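Side-chain contacts in aminoacyltransferase FemA (Staphylococcus aureus, PDB 1LRZ), which catalyses the addition of glycines 2 and 3 to the pentaglycine interpeptide bridge of peptidoglycan, using glycyl-tRNA as donor: residues A[108-113]-A[156-161]; A[112-115]-A[121-124]. All coordinates share one frame; numbering follows the deposited sequence.

Contact 1: residues A[108-113]-A[156-161]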
loop_
_atom_site.group_PDB
_atom_site.type_symbol
_atom_site.label_atom_id
_atom_site.label_comp_id
_atom_site.label_asym_id
_atom_site.label_seq_id
_atom_site.Cartn_x
_atom_site.Cartn_y
_atom_site.Cartn_z
ATOM N N ASP A 108 3.617 17.013 8.456
ATOM C CA ASP A 108 4.076 15.636 8.611
ATOM C C ASP A 108 4.706 15.211 7.278
ATOM O O ASP A 108 4.175 14.375 6.544
ATOM C CB ASP A 108 2.912 14.707 9.043
ATOM C CG ASP A 108 1.722 14.725 8.087
ATOM O OD1 ASP A 108 0.823 13.881 8.268
ATOM O OD2 ASP A 108 1.661 15.557 7.165
ATOM N N PRO A 109 5.867 15.809 6.950
ATOM C CA PRO A 109 6.597 15.531 5.712
ATOM C C PRO A 109 6.949 14.067 5.501
ATOM O O PRO A 109 7.326 13.352 6.434
ATOM C CB PRO A 109 7.833 16.432 5.821
ATOM C CG PRO A 109 8.068 16.496 7.275
ATOM C CD PRO A 109 6.675 16.643 7.857
ATOM N N TYR A 110 6.797 13.643 4.253
ATOM C CA TYR A 110 7.083 12.280 3.805
ATOM C C TYR A 110 8.600 12.294 3.610
ATOM O O TYR A 110 9.101 12.272 2.486
ATOM C CB TYR A 110 6.360 12.049 2.473
ATOM C CG TYR A 110 6.187 10.596 2.063
ATOM C CD1 TYR A 110 5.776 10.276 0.769
ATOM C CD2 TYR A 110 6.409 9.551 2.966
ATOM C CE1 TYR A 110 5.576 8.960 0.373
ATOM C CE2 TYR A 110 6.220 8.210 2.573
ATOM C CZ TYR A 110 5.797 7.930 1.277
ATOM O OH TYR A 110 5.567 6.638 0.877
ATOM N N LEU A 111 9.314 12.347 4.731
ATOM C CA LEU A 111 10.770 12.450 4.754
ATOM C C LEU A 111 11.399 11.374 5.634
ATOM O O LEU A 111 11.190 11.369 6.843
ATOM C CB LEU A 111 11.146 13.836 5.312
ATOM C CG LEU A 111 12.624 14.212 5.443
ATOM C CD1 LEU A 111 13.251 14.210 4.063
ATOM C CD2 LEU A 111 12.761 15.598 6.092
ATOM N N PRO A 112 12.192 10.467 5.044
ATOM C CA PRO A 112 12.824 9.407 5.835
ATOM C C PRO A 112 13.733 9.966 6.917
ATOM O O PRO A 112 14.368 11.007 6.740
ATOM C CB PRO A 112 13.619 8.608 4.800
ATOM C CG PRO A 112 12.886 8.857 3.520
ATOM C CD PRO A 112 12.542 10.333 3.619
ATOM N N TYR A 113 13.795 9.234 8.026
ATOM C CA TYR A 113 14.621 9.576 9.171
ATOM C C TYR A 113 15.651 8.455 9.349
ATOM O O TYR A 113 16.858 8.691 9.278
ATOM C CB TYR A 113 13.737 9.704 10.418
ATOM C CG TYR A 113 14.483 9.689 11.736
ATOM C CD1 TYR A 113 15.663 10.431 11.913
ATOM C CD2 TYR A 113 13.997 8.955 12.815
ATOM C CE1 TYR A 113 16.338 10.438 13.128
ATOM C CE2 TYR A 113 14.663 8.955 14.045
ATOM C CZ TYR A 113 15.829 9.699 14.195
ATOM O OH TYR A 113 16.471 9.714 15.410
ATOM N N ARG A 156 4.207 6.563 11.533
ATOM C CA ARG A 156 5.574 6.949 11.183
ATOM C C ARG A 156 6.455 5.860 10.573
ATOM O O ARG A 156 7.596 6.140 10.198
ATOM C CB ARG A 156 6.324 7.516 12.406
ATOM C CG ARG A 156 6.044 8.962 12.781
ATOM C CD ARG A 156 7.149 9.522 13.715
ATOM N NE ARG A 156 7.537 8.561 14.746
ATOM C CZ ARG A 156 8.752 8.033 14.859
ATOM N NH1 ARG A 156 9.718 8.378 14.011
ATOM N NH2 ARG A 156 8.995 7.139 15.807
ATOM N N TYR A 157 5.950 4.635 10.468
ATOM C CA TYR A 157 6.750 3.544 9.915
ATOM C C TYR A 157 6.081 2.825 8.749
ATOM O O TYR A 157 4.897 2.495 8.817
ATOM C CB TYR A 157 7.064 2.496 10.987
ATOM C CG TYR A 157 7.776 3.009 12.218
ATOM C CD1 TYR A 157 7.085 3.715 13.214
ATOM C CD2 TYR A 157 9.134 2.763 12.407
ATOM C CE1 TYR A 157 7.744 4.161 14.377
ATOM C CE2 TYR A 157 9.795 3.201 13.557
ATOM C CZ TYR A 157 9.095 3.895 14.534
ATOM O OH TYR A 157 9.750 4.301 15.676
ATOM N N HIS A 158 6.856 2.580 7.691
ATOM C CA HIS A 158 6.378 1.861 6.506
ATOM C C HIS A 158 7.281 0.655 6.237
ATOM O O HIS A 158 8.475 0.695 6.529
ATOM C CB HIS A 158 6.429 2.744 5.247
ATOM C CG HIS A 158 5.404 3.837 5.211
ATOM N ND1 HIS A 158 5.405 4.816 4.240
ATOM C CD2 HIS A 158 4.344 4.102 6.013
ATOM C CE1 HIS A 158 4.390 5.639 4.447
ATOM N NE2 HIS A 158 3.730 5.228 5.517
ATOM N N SER A 159 6.699 -0.409 5.684
ATOM C CA SER A 159 7.446 -1.605 5.286
ATOM C C SER A 159 7.483 -1.417 3.769
ATOM O O SER A 159 6.440 -1.463 3.112
ATOM C CB SER A 159 6.677 -2.878 5.621
ATOM O OG SER A 159 7.270 -3.980 4.948
ATOM N N VAL A 160 8.674 -1.218 3.215
ATOM C CA VAL A 160 8.809 -0.913 1.793
ATOM C C VAL A 160 9.712 -1.857 1.006
ATOM O O VAL A 160 10.828 -2.143 1.423
ATOM C CB VAL A 160 9.355 0.528 1.639
ATOM C CG1 VAL A 160 9.389 0.937 0.164
ATOM C CG2 VAL A 160 8.496 1.489 2.469
ATOM N N LEU A 161 9.215 -2.311 -0.140
ATOM C CA LEU A 161 9.948 -3.219 -1.019
ATOM C C LEU A 161 10.489 -2.452 -2.221
ATOM O O LEU A 161 9.725 -1.906 -3.027
ATOM C CB LEU A 161 9.024 -4.335 -1.507
ATOM C CG LEU A 161 9.610 -5.381 -2.469
ATOM C CD1 LEU A 161 10.768 -6.124 -1.788
ATOM C CD2 LEU A 161 8.504 -6.364 -2.858
#
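Arg156 opens the meeting of 156-161 with 108-113 by bringing its guanidinium up to the ring of Tyr113. The ring carbon CD2 of Tyr113 lies near the guanidinium plane, at its edge, 4.5 Å from Arg156 NH1. This is a loose touch. The arginine spends its polarity elsewhere: NH1 forms a salt bridge with Glu392.

His158 makes the closer contact. Its CB points toward 108-113, and the imidazole reaches the phenol end of Tyr110, with CE1 of His158 3.7 Å from CE2 of Tyr110. The two rings meet rim to rim, with centroids 5.8 Å apart and planes at 69°, and neither covers the face of the other. Tyr110 is the centre of an inverse gamma turn. Its CG lies anti to the backbone N (chi1 -162°), and the ring runs out from the turn so that its far end reaches the histidine. The side chains of Tyr110 and His158 cross at about a right angle. Tyr110 OH is hydrogen-bonded to Glu324.

Strand 389-393 lies between strands 112-116 and 157-162 in the mixed sheet, and no hydrogen bond joins the two segments directly. Their contact is van der Waals, in a largely buried setting. The polar ends of Arg156 and Tyr110 are turned to acidic partners outside the two segments.

Contact 2: residues A[112-115]-A[121-124]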
loop_
_atom_site.group_PDB
_atom_site.type_symbol
_atom_site.label_atom_id
_atom_site.label_comp_id
_atom_site.label_asym_id
_atom_site.label_seq_id
_atom_site.Cartn_x
_atom_site.Cartn_y
_atom_site.Cartn_z
ATOM N N PRO A 112 12.192 10.467 5.044
ATOM C CA PRO A 112 12.824 9.407 5.835
ATOM C C PRO A 112 13.733 9.966 6.917
ATOM O O PRO A 112 14.368 11.007 6.740
ATOM C CB PRO A 112 13.619 8.608 4.800
ATOM C CG PRO A 112 12.886 8.857 3.520
ATOM C CD PRO A 112 12.542 10.333 3.619
ATOM N N TYR A 113 13.795 9.234 8.026
ATOM C CA TYR A 113 14.621 9.576 9.171
ATOM C C TYR A 113 15.651 8.455 9.349
ATOM O O TYR A 113 16.858 8.691 9.278
ATOM C CB TYR A 113 13.737 9.704 10.418
ATOM C CG TYR A 113 14.483 9.689 11.736
ATOM C CD1 TYR A 113 15.663 10.431 11.913
ATOM C CD2 TYR A 113 13.997 8.955 12.815
ATOM C CE1 TYR A 113 16.338 10.438 13.128
ATOM C CE2 TYR A 113 14.663 8.955 14.045
ATOM C CZ TYR A 113 15.829 9.699 14.195
ATOM O OH TYR A 113 16.471 9.714 15.410
ATOM N N GLN A 114 15.156 7.236 9.550
ATOM C CA GLN A 114 15.999 6.057 9.740
ATOM C C GLN A 114 15.462 4.852 8.956
ATOM O O GLN A 114 14.278 4.804 8.614
ATOM C CB GLN A 114 16.035 5.660 11.226
ATOM C CG GLN A 114 16.535 6.720 12.177
ATOM C CD GLN A 114 16.660 6.194 13.598
ATOM O OE1 GLN A 114 17.720 6.305 14.211
ATOM N NE2 GLN A 114 15.572 5.617 14.130
ATOM N N TYR A 115 16.339 3.880 8.705
ATOM C CA TYR A 115 15.987 2.635 8.023
ATOM C C TYR A 115 16.191 1.535 9.056
ATOM O O TYR A 115 17.158 1.571 9.808
ATOM C CB TYR A 115 16.917 2.378 6.840
ATOM C CG TYR A 115 16.862 3.464 5.799
ATOM C CD1 TYR A 115 17.954 4.309 5.577
ATOM C CD2 TYR A 115 15.709 3.654 5.038
ATOM C CE1 TYR A 115 17.892 5.323 4.613
ATOM C CE2 TYR A 115 15.636 4.656 4.077
ATOM C CZ TYR A 115 16.724 5.484 3.872
ATOM O OH TYR A 115 16.637 6.461 2.918
ATOM N N GLU A 121 15.714 -3.411 14.351
ATOM C CA GLU A 121 17.095 -2.951 14.459
ATOM C C GLU A 121 17.393 -1.871 13.419
ATOM O O GLU A 121 17.099 -2.042 12.228
ATOM C CB GLU A 121 18.053 -4.124 14.256
ATOM C CG GLU A 121 17.816 -5.261 15.231
ATOM C CD GLU A 121 18.729 -6.448 14.983
ATOM O OE1 GLU A 121 19.328 -6.940 15.962
ATOM O OE2 GLU A 121 18.846 -6.892 13.818
ATOM N N ILE A 122 17.982 -0.764 13.856
ATOM C CA ILE A 122 18.317 0.306 12.927
ATOM C C ILE A 122 19.410 -0.173 11.968
ATOM O O ILE A 122 20.445 -0.687 12.396
ATOM C CB ILE A 122 18.812 1.559 13.670
ATOM C CG1 ILE A 122 17.663 2.156 14.495
ATOM C CG2 ILE A 122 19.388 2.569 12.670
ATOM C CD1 ILE A 122 18.097 3.269 15.450
ATOM N N THR A 123 19.166 -0.029 10.671
ATOM C CA THR A 123 20.148 -0.451 9.682
ATOM C C THR A 123 20.881 0.744 9.077
ATOM O O THR A 123 21.937 0.576 8.467
ATOM C CB THR A 123 19.503 -1.271 8.533
ATOM O OG1 THR A 123 18.393 -0.550 7.985
ATOM C CG2 THR A 123 19.023 -2.625 9.043
ATOM N N GLY A 124 20.325 1.943 9.234
ATOM C CA GLY A 124 20.988 3.120 8.696
ATOM C C GLY A 124 20.250 4.415 8.993
ATOM O O GLY A 124 19.080 4.400 9.337
#
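Backbone hydrogen bonds join Tyr115 to Thr123 and Gly124 in the hairpin of strands 112-116 and 122-125. Tyr115 and Gly124 form an antiparallel hydrogen-bonded pair. Tyr115 N gives a nearly straight bond to Gly124 O, 2.9 Å long with 172° at the hydrogen. In return Tyr115 O accepts from Gly124 N at 3.2 Å. It also accepts from Thr123 N, at a shorter 2.7 Å. Both donors come from the same face of the carbonyl plane, that of Gly124 35° out of it. Two residues facing one make this a classic beta bulge.

Two bent CA-H...O contacts accompany the pairing. Ile122 CA lies 3.6 Å from Tyr115 O, and Gln114 CA lies 3.5 Å from Gly124 O.

Among the side chains, Gln114 and Ile122 meet obliquely. The methyl CD1 of Ile122 sits against the amide, 3.3 Å from Gln114 OE1 and 3.7 Å from Gln114 NE2. That NE2 is hydrogen-bonded to Glu392, which ties the amide to the next strand, 389-393. Thr123 OG1 lies between its backbone N and carbonyl carbon (chi1 52°), which brings it beside CB of Tyr115 at 3.5 Å. The ring carbon CD1 of Tyr115 lies by the carbonyl of Gly124, whose oxygen approaches the ring obliquely.

The bonding is thus concentrated on one peptide oxygen, Tyr115 O. Gln114 and Ile122 add van der Waals contact at the surface.

Contacts 1 and 2 share Pro112 and Tyr113 and lie with their centres about 10 Å apart. Both belong to the same mixed sheet, where strand 122-125 is an outermost strand within the chain and strand 112-116 comes next. Contact 2 pairs these neighbours directly. Contact 1 reaches past strand 389-393 to strand 157-162. Glu392 on that middle strand serves both: it holds Arg156 of contact 1 and Gln114 of contact 2. Contact 1 is buried, about 12 Å from the centre of the chain. Contact 2 is at the surface, about 20 Å from it. The bulge of Tyr113 and Gln114, both facing Glu392, is where the two contacts join along the chain.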